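Local coordinates for protein Alpha/beta hydrolase (Enterobacter asburiae, PDB 6KMO) that probably hydrolyses ester bonds, as an esterase or lipase built on the alpha/beta hydrolase fold, at residues Q33-V38 and G304-Y309; S188-A193 and K264-T269; N249-L252 and R257-T260. The protein carries 2 engineered substitutions. All blocks are in the same frame, centred on the assembly; numbering follows the deposited sequence. Where two conformers were deposited one is given.

Contact 1 of 3, residues Q33-V38 and G304-Y309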
# COMPACT_ATOMS: atom_id res chain seq x y z
N GLN A 33 15.31 -1.70 12.11
CA GLN A 33 15.97 -1.60 13.40
C GLN A 33 17.48 -1.76 13.25
O GLN A 33 18.25 -1.04 13.88
CB GLN A 33 15.41 -2.63 14.36
CG GLN A 33 15.96 -2.46 15.77
CD GLN A 33 15.51 -1.17 16.42
OE1 GLN A 33 14.32 -0.96 16.62
NE2 GLN A 33 16.46 -0.31 16.73
N ALA A 34 17.92 -2.69 12.40
CA ALA A 34 19.36 -2.87 12.18
C ALA A 34 19.98 -1.59 11.63
O ALA A 34 21.07 -1.18 12.06
CB ALA A 34 19.60 -4.04 11.23
N PHE A 35 19.29 -0.94 10.70
CA PHE A 35 19.78 0.32 10.15
C PHE A 35 19.83 1.39 11.23
O PHE A 35 20.83 2.11 11.35
CB PHE A 35 18.87 0.76 9.00
CG PHE A 35 19.12 2.15 8.53
CD1 PHE A 35 20.17 2.44 7.68
CD2 PHE A 35 18.32 3.20 8.97
CE1 PHE A 35 20.41 3.73 7.26
CE2 PHE A 35 18.58 4.49 8.55
CZ PHE A 35 19.62 4.75 7.70
N LEU A 36 18.77 1.52 12.02
CA LEU A 36 18.77 2.51 13.09
C LEU A 36 19.90 2.25 14.08
O LEU A 36 20.49 3.20 14.60
CB LEU A 36 17.42 2.54 13.80
CG LEU A 36 16.26 3.09 12.98
CD1 LEU A 36 14.98 2.96 13.75
CD2 LEU A 36 16.49 4.55 12.58
N ASN A 37 20.20 0.99 14.36
CA ASN A 37 21.25 0.71 15.34
C ASN A 37 22.60 1.16 14.81
O ASN A 37 23.42 1.70 15.57
CB ASN A 37 21.24 -0.77 15.72
CG ASN A 37 20.05 -1.15 16.57
OD1 ASN A 37 19.35 -0.31 17.12
ND2 ASN A 37 19.82 -2.45 16.69
N VAL A 38 22.86 0.98 13.52
CA VAL A 38 24.09 1.50 12.93
C VAL A 38 24.10 3.03 12.99
O VAL A 38 25.07 3.65 13.44
CB VAL A 38 24.25 1.00 11.48
CG1 VAL A 38 25.42 1.72 10.79
CG2 VAL A 38 24.45 -0.51 11.47
N GLY A 304 6.12 -0.47 10.13
CA GLY A 304 7.47 -0.83 10.46
C GLY A 304 8.53 0.05 9.83
O GLY A 304 9.72 -0.20 10.03
N MET A 305 8.12 1.06 9.07
CA MET A 305 9.04 1.88 8.29
C MET A 305 9.33 3.21 8.97
O MET A 305 8.49 3.77 9.69
CB MET A 305 8.46 2.17 6.89
CG MET A 305 8.34 0.98 5.95
SD MET A 305 9.94 0.09 5.59
CE MET A 305 9.77 -1.35 6.75
N ILE A 306 10.52 3.71 8.72
CA ILE A 306 10.89 5.06 9.07
C ILE A 306 10.72 5.99 7.87
O ILE A 306 10.56 5.56 6.73
CB ILE A 306 12.36 5.14 9.57
CG1 ILE A 306 13.32 4.54 8.55
CG2 ILE A 306 12.49 4.49 10.93
CD1 ILE A 306 14.76 4.83 8.83
N HIS A 307 10.76 7.29 8.14
CA HIS A 307 10.84 8.30 7.10
C HIS A 307 11.90 7.92 6.06
O HIS A 307 12.99 7.47 6.39
CB HIS A 307 11.20 9.65 7.73
CG HIS A 307 11.18 10.77 6.76
ND1 HIS A 307 10.02 11.27 6.23
CD2 HIS A 307 12.20 11.44 6.15
CE1 HIS A 307 10.32 12.23 5.36
NE2 HIS A 307 11.63 12.35 5.30
N ASP A 308 11.58 8.16 4.79
CA ASP A 308 12.54 7.95 3.69
C ASP A 308 12.91 6.48 3.53
O ASP A 308 13.96 6.15 2.95
CB ASP A 308 13.79 8.83 3.83
CG ASP A 308 13.70 10.12 3.05
OD1 ASP A 308 12.97 10.21 2.02
OD2 ASP A 308 14.43 11.06 3.44
N TYR A 309 12.02 5.57 3.92
CA TYR A 309 12.29 4.14 3.75
C TYR A 309 12.62 3.83 2.30
O TYR A 309 13.54 3.05 2.02
CB TYR A 309 11.14 3.27 4.25
CG TYR A 309 9.76 3.51 3.64
CD1 TYR A 309 8.89 4.41 4.21
CD2 TYR A 309 9.34 2.82 2.52
CE1 TYR A 309 7.63 4.64 3.67
CE2 TYR A 309 8.07 3.04 1.95
CZ TYR A 309 7.22 3.95 2.56
OH TYR A 309 5.97 4.24 2.04
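The F35 ring takes the end of I306 obliquely at its CD2-CE2 side: I306 CD1 lies 3.8 Å from F35 CE2, and the two side chains stand roughly perpendicular. Within 304-309, the Y309 ring has M305 CG 3.7 Å above one face, offset toward the rim, while I306 O sits in plane at its edge. In alpha/beta-hydrolase-fold terms, helix 30-41, which lies ahead of the sheet strands in sequence, is packing on the segment that follows the last strand of the central sheet, 297-302. Between 33-38 and 304-309, I306 is the one residue of the second segment that makes contact, and it uses both branches. With CG1 set between the backbone N and the carbonyl carbon (chi1 55°), CD1 goes to F35, while CG2 meets L36 CD1 at 4.1 Å. L36 and I306 lie alongside each other, pointing opposite ways, and V32 of the same helix also touches I306. I306 opens a type II turn that ends at Y309, with D308 at positive phi. H307, the second residue of this turn, bonds through ND1 to D277 OD2 and touches S180, consistent with the catalytic triad of the family. No hydrogen bond joins the two segments. On the far side of the helix, Q33 NE2 donates to N37 OD1 at 2.9 Å, from 44° above the N37 carbonyl plane.

Contact 2 of 3, residues S188-A193 and K264-T269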
# COMPACT_ATOMS: atom_id res chain seq x y z
N SER A 188 2.58 21.59 -4.07
CA SER A 188 2.79 22.99 -4.41
C SER A 188 2.65 23.22 -5.91
O SER A 188 2.06 24.22 -6.35
CB SER A 188 4.18 23.40 -3.93
OG SER A 188 4.33 24.79 -3.96
N VAL A 189 3.20 22.32 -6.71
CA VAL A 189 3.09 22.44 -8.16
C VAL A 189 1.66 22.21 -8.61
O VAL A 189 1.15 22.92 -9.47
CB VAL A 189 4.08 21.48 -8.84
CG1 VAL A 189 3.81 21.37 -10.35
CG2 VAL A 189 5.50 21.95 -8.61
N ALA A 190 0.98 21.22 -8.03
CA ALA A 190 -0.41 20.98 -8.38
C ALA A 190 -1.29 22.19 -8.06
O ALA A 190 -2.18 22.54 -8.84
CB ALA A 190 -0.93 19.72 -7.68
N LEU A 191 -1.04 22.85 -6.93
CA LEU A 191 -1.85 24.01 -6.55
C LEU A 191 -1.53 25.22 -7.43
O LEU A 191 -2.43 25.99 -7.78
CB LEU A 191 -1.66 24.33 -5.07
CG LEU A 191 -2.28 23.32 -4.09
CD1 LEU A 191 -1.73 23.50 -2.70
CD2 LEU A 191 -3.80 23.41 -4.11
N GLN A 192 -0.28 25.39 -7.83
CA GLN A 192 0.03 26.42 -8.81
C GLN A 192 -0.67 26.12 -10.14
O GLN A 192 -1.26 27.02 -10.75
CB GLN A 192 1.54 26.51 -9.04
CG GLN A 192 2.31 27.15 -7.91
CD GLN A 192 3.80 27.08 -8.16
OE1 GLN A 192 4.34 27.87 -8.93
NE2 GLN A 192 4.46 26.11 -7.56
N ALA A 193 -0.60 24.88 -10.60
CA ALA A 193 -1.25 24.52 -11.86
C ALA A 193 -2.75 24.79 -11.81
O ALA A 193 -3.33 25.24 -12.80
CB ALA A 193 -0.94 23.07 -12.21
N LYS A 264 -10.32 21.61 -3.93
CA LYS A 264 -11.18 21.06 -4.97
C LYS A 264 -10.46 21.09 -6.32
O LYS A 264 -9.82 22.08 -6.69
CB LYS A 264 -12.47 21.88 -5.05
CG LYS A 264 -13.49 21.31 -6.02
CD LYS A 264 -14.73 22.21 -6.11
CE LYS A 264 -15.73 21.66 -7.13
NZ LYS A 264 -17.13 22.11 -6.85
N GLY A 265 -10.55 19.99 -7.06
CA GLY A 265 -9.91 19.89 -8.35
C GLY A 265 -8.45 19.46 -8.33
O GLY A 265 -7.84 19.35 -9.40
N PHE A 266 -7.88 19.22 -7.16
CA PHE A 266 -6.52 18.69 -7.07
C PHE A 266 -6.44 17.38 -7.86
O PHE A 266 -7.42 16.64 -7.94
CB PHE A 266 -6.27 18.39 -5.59
CG PHE A 266 -4.82 18.27 -5.13
CD1 PHE A 266 -4.06 19.39 -4.84
CD2 PHE A 266 -4.28 17.02 -4.88
CE1 PHE A 266 -2.77 19.26 -4.35
CE2 PHE A 266 -2.98 16.89 -4.38
CZ PHE A 266 -2.23 18.00 -4.12
N PRO A 267 -5.29 17.07 -8.46
CA PRO A 267 -5.20 15.83 -9.23
C PRO A 267 -5.40 14.58 -8.37
O PRO A 267 -5.17 14.59 -7.16
CB PRO A 267 -3.77 15.86 -9.81
CG PRO A 267 -3.40 17.33 -9.82
CD PRO A 267 -4.09 17.91 -8.61
N GLU A 268 -5.79 13.50 -9.02
CA GLU A 268 -5.84 12.20 -8.36
C GLU A 268 -4.49 11.92 -7.72
O GLU A 268 -3.44 12.19 -8.31
CB GLU A 268 -6.21 11.10 -9.34
CG GLU A 268 -7.57 11.33 -10.00
CD GLU A 268 -8.26 10.08 -10.49
OE1 GLU A 268 -7.95 8.96 -10.04
OE2 GLU A 268 -9.14 10.22 -11.37
N THR A 269 -4.51 11.35 -6.51
CA THR A 269 -3.32 11.31 -5.67
C THR A 269 -3.18 9.99 -4.94
O THR A 269 -4.17 9.40 -4.48
CB THR A 269 -3.39 12.46 -4.66
OG1 THR A 269 -3.31 13.72 -5.34
CG2 THR A 269 -2.28 12.43 -3.65
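F266 turns the rim of its ring, not a stacking face, to L191 of helix 181-195. L191 CD2 approaches at the edge, near the ring plane, 4.1 Å from F266 CD1, and the two side chains cross obliquely. One residue earlier in the helix, A190 meets the same ring at a slant, its CB 3.8 Å from F266 CE1. The bond to that methyl points toward the loop, and the methyl also rests on the proline ring, with P267 CD 3.8 Å from A190 CB and P267 CG only slightly farther. A190 CB is thus shared between an aromatic and a pyrrolidine ring from consecutive residues. With CG of F266 anti to the backbone N (chi1 -160°), the CD1-CE1 side of the ring reaches A190 and L191. The closest backbones are those of A190 and F266, whose CA atoms are 6.7 Å apart, a spacing that goes with the small alanine side chain.

Helix 181-195 is the helix that leaves the turn at S180, which fits the nucleophile elbow of alpha/beta hydrolases, and 264-269 leads into sheet strand 269-274. N204 on the neighbouring strand 203-207 touches A190, F266 and P267, and V189 packs on helix 148-163 instead. Where the loop becomes strand, T269 OG1 bonds to P267 O at 2.7 Å, with OG1 standing 38° above the carbonyl plane, and also meets N204 ND2. Between helix and loop themselves there is no hydrogen bond. Aliphatic carbons of A190 and L191 meet ring carbons, so the contact probably depends on fit and exclusion of water, with little directional preference beyond the shapes of the two rings.

Contact 3 of 3, residues N249-L252 and R257-T260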
# COMPACT_ATOMS: atom_id res chain seq x y z
N ASN A 249 2.00 29.98 6.44
CA ASN A 249 0.55 29.93 6.33
C ASN A 249 0.08 29.92 4.88
O ASN A 249 -1.14 29.94 4.65
CB ASN A 249 -0.07 31.11 7.08
CG ASN A 249 -1.45 30.82 7.57
OD1 ASN A 249 -1.71 29.76 8.16
ND2 ASN A 249 -2.37 31.75 7.32
N ASN A 250 1.00 29.89 3.93
CA ASN A 250 0.71 29.87 2.50
C ASN A 250 0.52 28.42 2.09
O ASN A 250 1.33 27.56 2.47
CB ASN A 250 1.92 30.50 1.81
CG ASN A 250 1.80 30.64 0.31
OD1 ASN A 250 1.40 29.72 -0.40
ND2 ASN A 250 2.20 31.80 -0.19
N ILE A 251 -0.55 28.13 1.35
CA ILE A 251 -0.85 26.74 0.99
C ILE A 251 0.21 26.11 0.09
O ILE A 251 0.26 24.88 -0.03
CB ILE A 251 -2.25 26.58 0.35
CG1 ILE A 251 -2.34 27.25 -1.02
CG2 ILE A 251 -3.31 27.10 1.30
CD1 ILE A 251 -3.67 27.00 -1.73
N LEU A 252 1.06 26.91 -0.55
CA LEU A 252 2.15 26.39 -1.37
C LEU A 252 3.32 25.93 -0.52
O LEU A 252 4.26 25.33 -1.06
CB LEU A 252 2.62 27.43 -2.38
CG LEU A 252 1.53 27.94 -3.32
CD1 LEU A 252 2.14 28.94 -4.31
CD2 LEU A 252 0.85 26.82 -4.08
N ARG A 257 -2.98 23.32 5.36
CA ARG A 257 -3.79 24.45 5.81
C ARG A 257 -4.80 24.91 4.76
O ARG A 257 -5.60 25.81 5.04
CB ARG A 257 -2.88 25.61 6.21
CG ARG A 257 -1.91 25.26 7.32
CD ARG A 257 -1.14 26.46 7.81
NE ARG A 257 0.01 26.07 8.60
CZ ARG A 257 0.79 26.90 9.27
NH1 ARG A 257 0.50 28.19 9.33
NH2 ARG A 257 1.87 26.43 9.89
N ALA A 258 -4.83 24.29 3.59
CA ALA A 258 -5.77 24.67 2.56
C ALA A 258 -7.18 24.26 2.96
O ALA A 258 -7.40 23.23 3.58
CB ALA A 258 -5.41 23.98 1.25
N SER A 259 -8.14 25.09 2.57
CA SER A 259 -9.53 24.75 2.79
C SER A 259 -10.00 23.73 1.76
O SER A 259 -9.35 23.47 0.75
CB SER A 259 -10.40 26.00 2.65
OG SER A 259 -10.35 26.42 1.31
N THR A 260 -11.19 23.17 2.01
CA THR A 260 -11.80 22.29 1.04
C THR A 260 -11.93 22.96 -0.32
O THR A 260 -11.62 22.36 -1.35
CB THR A 260 -13.16 21.83 1.57
OG1 THR A 260 -12.93 21.12 2.80
CG2 THR A 260 -13.85 20.91 0.59
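One directed polar bond joins R257 to N249: NH1 donates to N249 OD1 at 3.0 Å, with an N-H...O angle of 162°. The oxygen lies in the guanidinium plane, at its edge, while the amide and guanidinium planes are 58° apart. R257 is extended from CG to NE, and its CD also comes within 3.4 Å of N249 OD1. Its stronger polar partner is D212, which forms a salt bridge with NE, and N249 ND2 donates to A16 O of the second subunit.

The apolar part is small. I251 CG2 rests on A258, 3.7 Å from A258 CA and 3.8 Å from A258 CB. F13 of the second subunit also packs on I251.

Each segment also has a local side-chain-to-backbone bond. N250 OD1 accepts from L252 N at 2.8 Å, in the carbonyl plane and on a lone pair, which makes an Asx turn. S259 is the N-cap of helix 260-263.

D212 at NE and N249 at NH1 both hold the guanidinium, and NH2 has a partner elsewhere. Since N249 is neutral, most of the charge compensation probably comes from D212, while the asparagine probably helps to orient the group, and its ND2 ties the loop to the second subunit.

Contacts 1 and 2 are buried and purely apolar across their segments; contact 3 is partly buried and adds a charged donor to its hydrophobic patch. Contact 1 stands alone, about 31 Å centre to centre from each of the others, where helix 30-41 meets the chain beyond the sheet's last strand. Contacts 2 and 3 are neighbours: L191 packs on both I251 and L252, and in the conformer of S188 modelled here its OG lies 2.9 Å from L252 O, probably hydrogen-bonded. Helix 260-263 also connects them in sequence, running from the end of contact 3 to the loop of contact 2. Both reach the second subunit, contact 2 through packing, contact 3 through hydrogen bonds too.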